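Local coordinates for protein phiAB6 tailspike (Unidentified phage, PDB 5JS4) that probably binds and cleaves the exopolysaccharide of Acinetobacter baumannii, acting as a trimeric beta-helical tailspike of the phage, at residues Ala381-Asn386 with Ser410-Phe415; Pro405-Ser410 with Asp431-Gly436; Gly449-Arg454 with Asp476-Thr481; Thr455-Gly460 with Ser485-Ser490. All blocks are in the same frame, centred on the assembly; numbering follows the deposited sequence.

Interaction 1: Ala381-Asn386 with Ser410-Phe415; sequences ALVGFN and STTGTF
Leu382 and Phe415 approach from opposite directions on the apolar side of this contact between successive coils of a parallel beta-helix. With its CG anti to the carbonyl carbon (chi1 -53°), Leu382 offers a methyl to each ring: CD1 lies in the plane of the Phe415 ring, at its edge, 3.6 Å from CZ, while CD2 sits over one face of the Phe385 ring. The two phenylalanines meet obliquely at 35°, with Phe385 CE1 3.9 Å from Phe415 CE1.

Ser410 OG takes the N-H of Leu382 at 3.0 Å, and Thr412 OG1 takes that of Gly384 at 3.1 Å while sharing a hydrogen bond with Thr411 OG1. Asn386 ND2 donates within its amide plane to Thr414 OG1 at 2.8 Å, and also reaches a water that donates to Thr412 O.

Backbone bonds fill the remainder: Thr411 N to Leu382 O, Phe385 N to Thr412 O, and Thr414 N to Phe385 O.

Asn386 and Thr414 pack on Asn389 and Asn417 of a second subunit. The chemistry divides in two: Leu382, Phe385 and Phe415 pack as hydrocarbon on one side, while hydroxyls of Ser410 and Thr412 take backbone N-H groups around the corner at Val383 and Gly384.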
loop_
_atom_site.group_PDB
_atom_site.type_symbol
_atom_site.label_atom_id
_atom_site.label_comp_id
_atom_site.label_asym_id
_atom_site.label_seq_id
_atom_site.Cartn_x
_atom_site.Cartn_y
_atom_site.Cartn_z
ATOM N N ALA A 381 -18.285 -16.395 -9.740
ATOM C CA ALA A 381 -16.941 -15.889 -9.448
ATOM C C ALA A 381 -16.964 -14.408 -9.094
ATOM O O ALA A 381 -17.851 -13.670 -9.522
ATOM C CB ALA A 381 -16.018 -16.132 -10.632
ATOM N N LEU A 382 -15.980 -13.981 -8.310
ATOM C CA LEU A 382 -15.864 -12.571 -7.945
ATOM C C LEU A 382 -15.624 -11.700 -9.171
ATOM O O LEU A 382 -14.880 -12.073 -10.076
ATOM C CB LEU A 382 -14.699 -12.332 -6.982
ATOM C CG LEU A 382 -14.586 -13.144 -5.697
ATOM C CD1 LEU A 382 -13.368 -12.679 -4.912
ATOM C CD2 LEU A 382 -15.844 -13.013 -4.862
ATOM N N VAL A 383 -16.267 -10.542 -9.183
ATOM C CA VAL A 383 -15.883 -9.437 -10.057
ATOM C C VAL A 383 -16.619 -8.193 -9.559
ATOM O O VAL A 383 -17.845 -8.187 -9.458
ATOM C CB VAL A 383 -16.127 -9.736 -11.564
ATOM C CG1 VAL A 383 -17.407 -10.535 -11.777
ATOM C CG2 VAL A 383 -16.119 -8.454 -12.391
ATOM N N GLY A 384 -15.864 -7.154 -9.208
ATOM C CA GLY A 384 -16.449 -5.966 -8.587
ATOM C C GLY A 384 -17.125 -6.306 -7.267
ATOM O O GLY A 384 -18.246 -5.868 -7.003
ATOM N N PHE A 385 -16.426 -7.090 -6.448
ATOM C CA PHE A 385 -16.952 -7.647 -5.205
ATOM C C PHE A 385 -16.201 -7.020 -4.036
ATOM O O PHE A 385 -15.010 -7.264 -3.860
ATOM C CB PHE A 385 -16.756 -9.166 -5.219
ATOM C CG PHE A 385 -17.413 -9.893 -4.074
ATOM C CD1 PHE A 385 -16.761 -10.037 -2.854
ATOM C CD2 PHE A 385 -18.666 -10.476 -4.229
ATOM C CE1 PHE A 385 -17.352 -10.730 -1.810
ATOM C CE2 PHE A 385 -19.266 -11.165 -3.185
ATOM C CZ PHE A 385 -18.608 -11.293 -1.975
ATOM N N ASN A 386 -16.896 -6.213 -3.241
ATOM C CA ASN A 386 -16.259 -5.451 -2.174
ATOM C C ASN A 386 -16.774 -5.882 -0.810
ATOM O O ASN A 386 -17.980 -5.884 -0.563
ATOM C CB ASN A 386 -16.487 -3.963 -2.405
ATOM C CG ASN A 386 -15.965 -3.504 -3.752
ATOM O OD1 ASN A 386 -16.709 -2.946 -4.566
ATOM N ND2 ASN A 386 -14.690 -3.758 -4.008
ATOM N N SER A 410 -12.188 -15.776 -10.572
ATOM C CA SER A 410 -12.529 -14.621 -9.750
ATOM C C SER A 410 -11.545 -13.485 -9.989
ATOM O O SER A 410 -10.339 -13.712 -10.106
ATOM C CB SER A 410 -12.515 -15.006 -8.269
ATOM O OG SER A 410 -13.626 -15.819 -7.946
ATOM N N THR A 411 -12.072 -12.266 -10.076
ATOM C CA THR A 411 -11.244 -11.074 -10.207
ATOM C C THR A 411 -11.765 -9.943 -9.341
ATOM O O THR A 411 -12.884 -9.993 -8.827
ATOM C CB THR A 411 -11.201 -10.533 -11.654
ATOM O OG1 THR A 411 -12.433 -9.864 -11.957
ATOM C CG2 THR A 411 -10.952 -11.647 -12.662
ATOM N N THR A 412 -10.924 -8.923 -9.200
ATOM C CA THR A 412 -11.320 -7.608 -8.702
ATOM C C THR A 412 -12.251 -7.656 -7.486
ATOM O O THR A 412 -13.290 -6.988 -7.442
ATOM C CB THR A 412 -11.910 -6.742 -9.837
ATOM O OG1 THR A 412 -13.024 -7.407 -10.454
ATOM C CG2 THR A 412 -10.846 -6.468 -10.888
ATOM N N GLY A 413 -11.850 -8.460 -6.506
ATOM C CA GLY A 413 -12.524 -8.535 -5.219
ATOM C C GLY A 413 -11.658 -7.894 -4.154
ATOM O O GLY A 413 -10.442 -8.070 -4.165
ATOM N N THR A 414 -12.275 -7.145 -3.245
ATOM C CA THR A 414 -11.543 -6.514 -2.150
ATOM C C THR A 414 -12.035 -7.058 -0.815
ATOM O O THR A 414 -13.239 -7.233 -0.604
ATOM C CB THR A 414 -11.655 -4.976 -2.181
ATOM O OG1 THR A 414 -13.012 -4.575 -1.957
ATOM C CG2 THR A 414 -11.169 -4.428 -3.523
ATOM N N PHE A 415 -11.083 -7.320 0.075
ATOM C CA PHE A 415 -11.342 -7.935 1.365
ATOM C C PHE A 415 -10.537 -7.189 2.416
ATOM O O PHE A 415 -9.336 -7.407 2.547
ATOM C CB PHE A 415 -10.975 -9.417 1.317
ATOM C CG PHE A 415 -11.812 -10.196 0.348
ATOM C CD1 PHE A 415 -13.058 -10.679 0.722
ATOM C CD2 PHE A 415 -11.378 -10.403 -0.952
ATOM C CE1 PHE A 415 -13.844 -11.382 -0.176
ATOM C CE2 PHE A 415 -12.164 -11.096 -1.857
ATOM C CZ PHE A 415 -13.397 -11.586 -1.467
HETATM O O HOH W 1 -13.525 -4.300 -6.471
#

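Interaction 2: Pro405-Ser410 with Asp431-Gly436; sequences PLNRVS and DRDVHG
A first torsion of -166° swings the amide of Asn407 across the side chain of Arg432, which runs extended from CG to NE, so that Asn407 OD1 comes 3.5 Å from Arg432 CD. Both residues belong to turns of a parallel beta-helix, just ahead of the point where neighbouring coils pair as short strands. Farther out, the guanidinium presents one face to Pro405 O, 4.0 Å above its plane, and its NH2 is held by Glu403 O.

Water carries much of the polar traffic. One molecule donates to Asn407 OD1 and accepts from Asp433 N; a second accepts from Asn407 ND2 and donates to Asp433 OD2. Amide and carboxylate are therefore coupled without touching, while the other carboxylate oxygen, OD1, forms a salt bridge with Arg454.

Direct backbone pairing begins at Ser410, whose N donates to Asp433 O at 3.0 Å and whose O accepts from His435 N at 2.8 Å. Ser410 OG, already accepting from Leu382 N, reaches that same Asp433 O through a third water. His435 also packs on Trp465 of a second subunit. Methyl CG1 of Val409 presses obliquely on the imidazole, 3.4 Å from His435 ND1, a buried nitrogen with no polar partner in the model.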
loop_
_atom_site.group_PDB
_atom_site.type_symbol
_atom_site.label_atom_id
_atom_site.label_comp_id
_atom_site.label_asym_id
_atom_site.label_seq_id
_atom_site.Cartn_x
_atom_site.Cartn_y
_atom_site.Cartn_z
ATOM N N PRO A 405 -17.824 -23.073 -9.619
ATOM C CA PRO A 405 -17.961 -24.384 -10.269
ATOM C C PRO A 405 -17.708 -24.392 -11.780
ATOM O O PRO A 405 -17.278 -25.416 -12.316
ATOM C CB PRO A 405 -19.412 -24.782 -9.960
ATOM C CG PRO A 405 -20.111 -23.506 -9.647
ATOM C CD PRO A 405 -19.081 -22.643 -8.982
ATOM N N LEU A 406 -17.968 -23.274 -12.455
ATOM C CA LEU A 406 -17.763 -23.172 -13.902
ATOM C C LEU A 406 -16.381 -22.623 -14.285
ATOM O O LEU A 406 -16.111 -22.396 -15.466
ATOM C CB LEU A 406 -18.854 -22.303 -14.532
ATOM C CG LEU A 406 -20.307 -22.717 -14.279
ATOM C CD1 LEU A 406 -21.247 -21.749 -14.978
ATOM C CD2 LEU A 406 -20.574 -24.145 -14.731
ATOM N N ASN A 407 -15.518 -22.406 -13.293
ATOM C CA ASN A 407 -14.155 -21.923 -13.532
ATOM C C ASN A 407 -14.143 -20.625 -14.345
ATOM O O ASN A 407 -13.415 -20.501 -15.332
ATOM C CB ASN A 407 -13.316 -23.010 -14.225
ATOM C CG ASN A 407 -11.825 -22.711 -14.200
ATOM O OD1 ASN A 407 -11.292 -22.238 -13.196
ATOM N ND2 ASN A 407 -11.143 -22.990 -15.305
ATOM N N ARG A 408 -14.966 -19.666 -13.925
ATOM C CA ARG A 408 -15.019 -18.350 -14.566
ATOM C C ARG A 408 -13.763 -17.528 -14.267
ATOM O O ARG A 408 -13.390 -16.661 -15.057
ATOM C CB ARG A 408 -16.250 -17.569 -14.098
ATOM C CG ARG A 408 -17.587 -18.143 -14.539
ATOM C CD ARG A 408 -18.727 -17.266 -14.046
ATOM N NE ARG A 408 -20.042 -17.766 -14.448
ATOM C CZ ARG A 408 -20.657 -17.480 -15.595
ATOM N NH1 ARG A 408 -20.093 -16.688 -16.505
ATOM N NH2 ARG A 408 -21.857 -17.999 -15.839
ATOM N N VAL A 409 -13.131 -17.826 -13.130
ATOM C CA VAL A 409 -11.974 -17.095 -12.587
ATOM C C VAL A 409 -12.442 -15.827 -11.876
ATOM O O VAL A 409 -13.025 -14.935 -12.490
ATOM C CB VAL A 409 -10.881 -16.766 -13.635
ATOM C CG1 VAL A 409 -9.684 -16.101 -12.963
ATOM C CG2 VAL A 409 -10.431 -18.028 -14.356
ATOM N N SER A 410 -12.188 -15.776 -10.572
ATOM C CA SER A 410 -12.529 -14.621 -9.750
ATOM C C SER A 410 -11.545 -13.485 -9.989
ATOM O O SER A 410 -10.339 -13.712 -10.106
ATOM C CB SER A 410 -12.515 -15.006 -8.269
ATOM O OG SER A 410 -13.626 -15.819 -7.946
ATOM N N ASP A 431 -11.971 -22.592 -4.241
ATOM C CA ASP A 431 -11.662 -23.897 -4.840
ATOM C C ASP A 431 -10.818 -23.745 -6.106
ATOM O O ASP A 431 -10.103 -24.670 -6.489
ATOM C CB ASP A 431 -12.939 -24.678 -5.169
ATOM C CG ASP A 431 -13.624 -25.245 -3.937
ATOM O OD1 ASP A 431 -13.016 -25.270 -2.844
ATOM O OD2 ASP A 431 -14.788 -25.669 -4.066
ATOM N N ARG A 432 -10.907 -22.589 -6.759
ATOM C CA ARG A 432 -10.190 -22.367 -8.007
ATOM C C ARG A 432 -9.355 -21.076 -7.973
ATOM O O ARG A 432 -8.589 -20.880 -7.026
ATOM C CB ARG A 432 -11.167 -22.455 -9.186
ATOM C CG ARG A 432 -11.802 -23.838 -9.299
ATOM C CD ARG A 432 -12.753 -23.948 -10.474
ATOM N NE ARG A 432 -13.171 -25.330 -10.699
ATOM C CZ ARG A 432 -14.052 -26.000 -9.954
ATOM N NH1 ARG A 432 -14.344 -27.260 -10.263
ATOM N NH2 ARG A 432 -14.647 -25.436 -8.903
ATOM N N ASP A 433 -9.490 -20.209 -8.978
ATOM C CA ASP A 433 -8.474 -19.186 -9.259
ATOM C C ASP A 433 -8.920 -17.771 -8.909
ATOM O O ASP A 433 -10.074 -17.401 -9.122
ATOM C CB ASP A 433 -8.082 -19.232 -10.738
ATOM C CG ASP A 433 -7.569 -20.594 -11.170
ATOM O OD1 ASP A 433 -7.334 -21.465 -10.303
ATOM O OD2 ASP A 433 -7.394 -20.791 -12.389
ATOM N N VAL A 434 -7.979 -16.983 -8.393
ATOM C CA VAL A 434 -8.230 -15.609 -7.968
ATOM C C VAL A 434 -7.187 -14.681 -8.592
ATOM O O VAL A 434 -5.985 -14.913 -8.446
ATOM C CB VAL A 434 -8.162 -15.500 -6.433
ATOM C CG1 VAL A 434 -8.519 -14.098 -5.977
ATOM C CG2 VAL A 434 -9.097 -16.506 -5.787
ATOM N N HIS A 435 -7.660 -13.639 -9.280
ATOM C CA HIS A 435 -6.810 -12.677 -9.985
ATOM C C HIS A 435 -7.157 -11.255 -9.561
ATOM O O HIS A 435 -8.329 -10.915 -9.462
ATOM C CB HIS A 435 -7.044 -12.758 -11.498
ATOM C CG HIS A 435 -6.418 -13.942 -12.167
ATOM N ND1 HIS A 435 -6.651 -15.240 -11.773
ATOM C CD2 HIS A 435 -5.600 -14.018 -13.241
ATOM C CE1 HIS A 435 -5.985 -16.064 -12.563
ATOM N NE2 HIS A 435 -5.341 -15.348 -13.465
ATOM N N GLY A 436 -6.152 -10.412 -9.339
ATOM C CA GLY A 436 -6.398 -8.976 -9.181
ATOM C C GLY A 436 -7.232 -8.580 -7.976
ATOM O O GLY A 436 -7.887 -7.537 -7.990
HETATM O O HOH W 2 -11.281 -20.121 -11.346
HETATM O O HOH W 3 -8.561 -21.226 -15.005
HETATM O O HOH W 4 -12.633 -18.425 -8.507
#

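Interaction 3: Gly449-Arg454 with Asp476-Thr481; sequences GGIKAR and DWLEVT
Glu479 rises beside Lys452 on the outer side of two adjoining strands. Its CB rests 3.7 Å from Ile451 O. With CG anti to the backbone N (chi1 177°) and the chain extended beyond it, CG lies 4.0 Å from Lys452 CG, and CD packs against CG and CD of the same lysine. At the tip the branches part. OE1 comes 3.6 Å from Lys452 CE but stays 4.0 Å from NZ, too far for a salt bridge; a water accepting from NZ and donating to OE1 spans the gap. OE2 takes a second water at 2.9 Å, which also donates to Asp476 O and accepts from Gly450 N, and it is further held by Lys475 and His426.

Beneath them runs the parallel ladder of a beta-helix wall, strands 451-453 and 478-480 having axes 4.8 Å apart and 9° from parallel. Ile451 N and Ala453 N donate to Trp477 O and Glu479 O; Glu479 N and Thr481 N answer to Ile451 O and Ala453 O.

On the opposite face Ile451 CG2 touches Leu478 CD1 at 3.8 Å, within an interior lined by Phe439, Phe444 and Phe464. The side chain of Thr481 crosses that of Lys452 at about a right angle, its CG2 3.8 Å from Lys452 CE.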
loop_
_atom_site.group_PDB
_atom_site.type_symbol
_atom_site.label_atom_id
_atom_site.label_comp_id
_atom_site.label_asym_id
_atom_site.label_seq_id
_atom_site.Cartn_x
_atom_site.Cartn_y
_atom_site.Cartn_z
ATOM N N GLY A 449 -6.772 -22.421 9.439
ATOM C CA GLY A 449 -6.333 -22.160 8.078
ATOM C C GLY A 449 -6.548 -20.698 7.751
ATOM O O GLY A 449 -7.407 -20.049 8.344
ATOM N N GLY A 450 -5.757 -20.182 6.816
ATOM C CA GLY A 450 -5.861 -18.787 6.396
ATOM C C GLY A 450 -6.675 -18.666 5.126
ATOM O O GLY A 450 -7.839 -19.074 5.087
ATOM N N ILE A 451 -6.060 -18.090 4.095
ATOM C CA ILE A 451 -6.655 -18.009 2.768
ATOM C C ILE A 451 -6.097 -19.149 1.927
ATOM O O ILE A 451 -4.880 -19.276 1.778
ATOM C CB ILE A 451 -6.333 -16.663 2.092
ATOM C CG1 ILE A 451 -7.019 -15.523 2.851
ATOM C CG2 ILE A 451 -6.774 -16.662 0.630
ATOM C CD1 ILE A 451 -6.447 -14.153 2.557
ATOM N N LYS A 452 -6.993 -19.970 1.385
ATOM C CA LYS A 452 -6.620 -21.083 0.524
ATOM C C LYS A 452 -7.211 -20.869 -0.865
ATOM O O LYS A 452 -8.367 -20.470 -0.999
ATOM C CB LYS A 452 -7.112 -22.405 1.115
ATOM C CG LYS A 452 -6.679 -23.640 0.339
ATOM C CD LYS A 452 -7.240 -24.906 0.965
ATOM C CE LYS A 452 -6.823 -26.138 0.185
ATOM N NZ LYS A 452 -7.310 -27.390 0.827
ATOM N N ALA A 453 -6.402 -21.127 -1.889
ATOM C CA ALA A 453 -6.832 -21.011 -3.279
ATOM C C ALA A 453 -6.005 -21.938 -4.160
ATOM O O ALA A 453 -4.910 -22.347 -3.778
ATOM C CB ALA A 453 -6.699 -19.572 -3.754
ATOM N N ARG A 454 -6.534 -22.270 -5.335
ATOM C CA ARG A 454 -5.777 -23.032 -6.328
ATOM C C ARG A 454 -4.725 -22.163 -7.008
ATOM O O ARG A 454 -3.584 -22.590 -7.196
ATOM C CB ARG A 454 -6.711 -23.623 -7.383
ATOM C CG ARG A 454 -6.024 -24.601 -8.321
ATOM C CD ARG A 454 -7.027 -25.282 -9.235
ATOM N NE ARG A 454 -7.604 -24.353 -10.200
ATOM C CZ ARG A 454 -8.557 -24.666 -11.075
ATOM N NH1 ARG A 454 -9.063 -25.896 -11.116
ATOM N NH2 ARG A 454 -9.010 -23.744 -11.915
ATOM N N ASP A 476 0.204 -22.211 6.833
ATOM C CA ASP A 476 0.577 -20.998 6.102
ATOM C C ASP A 476 -0.595 -20.021 6.117
ATOM O O ASP A 476 -1.748 -20.431 5.990
ATOM C CB ASP A 476 0.942 -21.311 4.647
ATOM C CG ASP A 476 2.320 -21.935 4.496
ATOM O OD1 ASP A 476 3.256 -21.534 5.221
ATOM O OD2 ASP A 476 2.472 -22.813 3.624
ATOM N N TRP A 477 -0.304 -18.729 6.257
ATOM C CA TRP A 477 -1.355 -17.708 6.227
ATOM C C TRP A 477 -2.027 -17.655 4.849
ATOM O O TRP A 477 -3.221 -17.367 4.741
ATOM C CB TRP A 477 -0.789 -16.335 6.617
ATOM C CG TRP A 477 0.096 -15.720 5.582
ATOM C CD1 TRP A 477 1.438 -15.908 5.432
ATOM C CD2 TRP A 477 -0.302 -14.823 4.542
ATOM N NE1 TRP A 477 1.900 -15.187 4.360
ATOM C CE2 TRP A 477 0.852 -14.512 3.795
ATOM C CE3 TRP A 477 -1.525 -14.258 4.164
ATOM C CZ2 TRP A 477 0.822 -13.652 2.696
ATOM C CZ3 TRP A 477 -1.553 -13.403 3.072
ATOM C CH2 TRP A 477 -0.386 -13.112 2.351
ATOM N N LEU A 478 -1.240 -17.928 3.810
ATOM C CA LEU A 478 -1.715 -18.021 2.435
ATOM C C LEU A 478 -1.264 -19.361 1.878
ATOM O O LEU A 478 -0.070 -19.679 1.884
ATOM C CB LEU A 478 -1.157 -16.876 1.586
ATOM C CG LEU A 478 -1.522 -16.862 0.096
ATOM C CD1 LEU A 478 -3.013 -16.643 -0.112
ATOM C CD2 LEU A 478 -0.725 -15.791 -0.633
ATOM N N GLU A 479 -2.235 -20.127 1.390
ATOM C CA GLU A 479 -2.042 -21.496 0.944
ATOM C C GLU A 479 -2.507 -21.583 -0.510
ATOM O O GLU A 479 -3.702 -21.523 -0.784
ATOM C CB GLU A 479 -2.873 -22.398 1.858
ATOM C CG GLU A 479 -2.880 -23.882 1.551
ATOM C CD GLU A 479 -3.697 -24.671 2.569
ATOM O OE1 GLU A 479 -3.900 -25.880 2.355
ATOM O OE2 GLU A 479 -4.146 -24.090 3.587
ATOM N N VAL A 480 -1.560 -21.689 -1.437
ATOM C CA VAL A 480 -1.874 -21.787 -2.864
ATOM C C VAL A 480 -1.463 -23.176 -3.340
ATOM O O VAL A 480 -0.293 -23.541 -3.257
ATOM C CB VAL A 480 -1.157 -20.696 -3.686
ATOM C CG1 VAL A 480 -1.643 -20.706 -5.133
ATOM C CG2 VAL A 480 -1.384 -19.321 -3.063
ATOM N N THR A 481 -2.429 -23.945 -3.838
ATOM C CA THR A 481 -2.221 -25.378 -4.068
ATOM C C THR A 481 -1.665 -25.730 -5.451
ATOM O O THR A 481 -1.015 -26.766 -5.608
ATOM C CB THR A 481 -3.522 -26.177 -3.839
ATOM O OG1 THR A 481 -4.492 -25.820 -4.830
ATOM C CG2 THR A 481 -4.086 -25.914 -2.448
HETATM O O HOH W 5 -4.008 -21.951 5.612
HETATM O O HOH W 6 -6.080 -27.380 3.713
#

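Interaction 4: Thr455-Gly460 with Ser485-Ser490; sequences TVAHCG and SCYGNS
Tyr487, Val456 and His458 bury the most surface where two coils of the parallel beta-helix pair and then turn a corner together. In Tyr487, CG stands between the backbone N and the carbonyl carbon (chi1 63°), which carries the ring back over the neighbouring strand. Ala457 CB lies over one face of it, 3.5 Å from Tyr487 CZ, in a CH-pi contact. The ring edge is directed at the face of His458 in an offset edge-to-face pair, planes at 87°. A malonic acid molecule, probably from the crystallisation liquor, lies beside this tyrosine.

His458 occupies the corner. Its N donates to Tyr487 O at 3.0 Å, whereas ND1 makes a weak bond to Gly488 O. Beyond the chain, its ring stacks on Tyr494 of a second subunit, and its carbonyl oxygen accepts from Lys463 NZ of that subunit.

Val456 donates its N-H to Ser485 O. Its own O is gripped twice: by Tyr487 N, and by Asn489 ND2 at 3.1 Å from well above the carbonyl plane. CG1 of Val456 packs 3.5 Å from Asn489 OD1. That amide oxygen in turn receives Cys459 N at 2.8 Å, in the carbonyl plane and on a lone pair.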
loop_
_atom_site.group_PDB
_atom_site.type_symbol
_atom_site.label_atom_id
_atom_site.label_comp_id
_atom_site.label_asym_id
_atom_site.label_seq_id
_atom_site.Cartn_x
_atom_site.Cartn_y
_atom_site.Cartn_z
ATOM N N THR A 455 -5.132 -20.952 -7.386
ATOM C CA THR A 455 -4.272 -19.993 -8.068
ATOM C C THR A 455 -4.489 -18.625 -7.450
ATOM O O THR A 455 -5.629 -18.221 -7.213
ATOM C CB THR A 455 -4.615 -19.899 -9.568
ATOM O OG1 THR A 455 -4.406 -21.173 -10.187
ATOM C CG2 THR A 455 -3.771 -18.840 -10.285
ATOM N N VAL A 456 -3.387 -17.927 -7.192
ATOM C CA VAL A 456 -3.414 -16.548 -6.725
ATOM C C VAL A 456 -2.484 -15.754 -7.636
ATOM O O VAL A 456 -1.260 -15.900 -7.570
ATOM C CB VAL A 456 -2.978 -16.444 -5.252
ATOM C CG1 VAL A 456 -2.896 -14.990 -4.808
ATOM C CG2 VAL A 456 -3.946 -17.207 -4.365
ATOM N N ALA A 457 -3.083 -14.932 -8.494
ATOM C CA ALA A 457 -2.363 -14.221 -9.541
ATOM C C ALA A 457 -2.611 -12.724 -9.444
ATOM O O ALA A 457 -3.754 -12.285 -9.380
ATOM C CB ALA A 457 -2.796 -14.731 -10.907
ATOM N N HIS A 458 -1.535 -11.945 -9.425
ATOM C CA HIS A 458 -1.636 -10.483 -9.456
ATOM C C HIS A 458 -2.572 -9.922 -8.390
ATOM O O HIS A 458 -3.359 -9.011 -8.653
ATOM C CB HIS A 458 -2.055 -10.015 -10.849
ATOM C CG HIS A 458 -1.129 -10.465 -11.931
ATOM N ND1 HIS A 458 0.152 -9.977 -12.068
ATOM C CD2 HIS A 458 -1.292 -11.374 -12.920
ATOM C CE1 HIS A 458 0.733 -10.558 -13.101
ATOM N NE2 HIS A 458 -0.121 -11.412 -13.633
ATOM N N CYS A 459 -2.472 -10.472 -7.183
ATOM C CA CYS A 459 -3.260 -10.007 -6.053
ATOM C C CYS A 459 -2.398 -9.140 -5.149
ATOM O O CYS A 459 -1.171 -9.244 -5.159
ATOM C CB CYS A 459 -3.814 -11.189 -5.261
ATOM S SG CYS A 459 -5.116 -12.098 -6.123
ATOM N N GLY A 460 -3.062 -8.286 -4.381
ATOM C CA GLY A 460 -2.411 -7.463 -3.376
ATOM C C GLY A 460 -2.718 -7.988 -1.990
ATOM O O GLY A 460 -3.867 -8.313 -1.678
ATOM N N SER A 485 1.369 -21.619 -9.383
ATOM C CA SER A 485 0.090 -20.929 -9.522
ATOM C C SER A 485 -0.052 -19.756 -8.563
ATOM O O SER A 485 -1.124 -19.165 -8.466
ATOM C CB SER A 485 -1.064 -21.907 -9.317
ATOM O OG SER A 485 -1.011 -22.951 -10.272
ATOM N N CYS A 486 1.025 -19.429 -7.853
ATOM C CA CYS A 486 1.092 -18.202 -7.071
ATOM C C CYS A 486 2.135 -17.308 -7.722
ATOM O O CYS A 486 3.335 -17.581 -7.637
ATOM C CB CYS A 486 1.459 -18.491 -5.618
ATOM S SG CYS A 486 1.480 -17.011 -4.581
ATOM N N TYR A 487 1.676 -16.257 -8.393
ATOM C CA TYR A 487 2.567 -15.407 -9.173
ATOM C C TYR A 487 1.996 -14.010 -9.366
ATOM O O TYR A 487 0.784 -13.803 -9.287
ATOM C CB TYR A 487 2.841 -16.049 -10.540
ATOM C CG TYR A 487 1.614 -16.196 -11.417
ATOM C CD1 TYR A 487 1.232 -15.180 -12.289
ATOM C CD2 TYR A 487 0.842 -17.353 -11.382
ATOM C CE1 TYR A 487 0.111 -15.307 -13.093
ATOM C CE2 TYR A 487 -0.283 -17.489 -12.182
ATOM C CZ TYR A 487 -0.643 -16.466 -13.037
ATOM O OH TYR A 487 -1.758 -16.597 -13.835
ATOM N N GLY A 488 2.884 -13.055 -9.616
ATOM C CA GLY A 488 2.486 -11.695 -9.955
ATOM C C GLY A 488 1.969 -10.867 -8.793
ATOM O O GLY A 488 1.416 -9.793 -9.000
ATOM N N ASN A 489 2.183 -11.342 -7.569
ATOM C CA ASN A 489 1.540 -10.753 -6.400
ATOM C C ASN A 489 2.341 -9.642 -5.740
ATOM O O ASN A 489 3.541 -9.489 -5.976
ATOM C CB ASN A 489 1.242 -11.848 -5.381
ATOM C CG ASN A 489 0.296 -12.894 -5.931
ATOM O OD1 ASN A 489 -0.844 -12.585 -6.281
ATOM N ND2 ASN A 489 0.765 -14.133 -6.033
ATOM N N SER A 490 1.642 -8.867 -4.919
ATOM C CA SER A 490 2.242 -7.828 -4.099
ATOM C C SER A 490 2.009 -8.194 -2.640
ATOM O O SER A 490 0.880 -8.128 -2.158
ATOM C CB SER A 490 1.595 -6.477 -4.399
ATOM O OG SER A 490 1.736 -6.121 -5.761
#

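Together the four contacts sample how one beta-helix stacks its coils. Interactions 1 and 2 share Ser410 and have centres about 10 Å apart. Strand 433-435 of interaction 2 lies between strand 410-411 and strand 455-457 of interaction 4, and Val434 O is 2.9 Å from Ala457 N. Interaction 3 belongs to another wall; it meets interaction 2 where Arg432 O lies 3.0 Å from Arg454 N, probably a hydrogen bond, and interaction 4 through Val480 CG2 and Val456 CG2, 3.6 Å apart. Interactions 1, 2 and 4 touch a second subunit, whereas interaction 3 touches no other chain. Malonic acid lies about 4 Å from the Tyr487 side chain, in interaction 4.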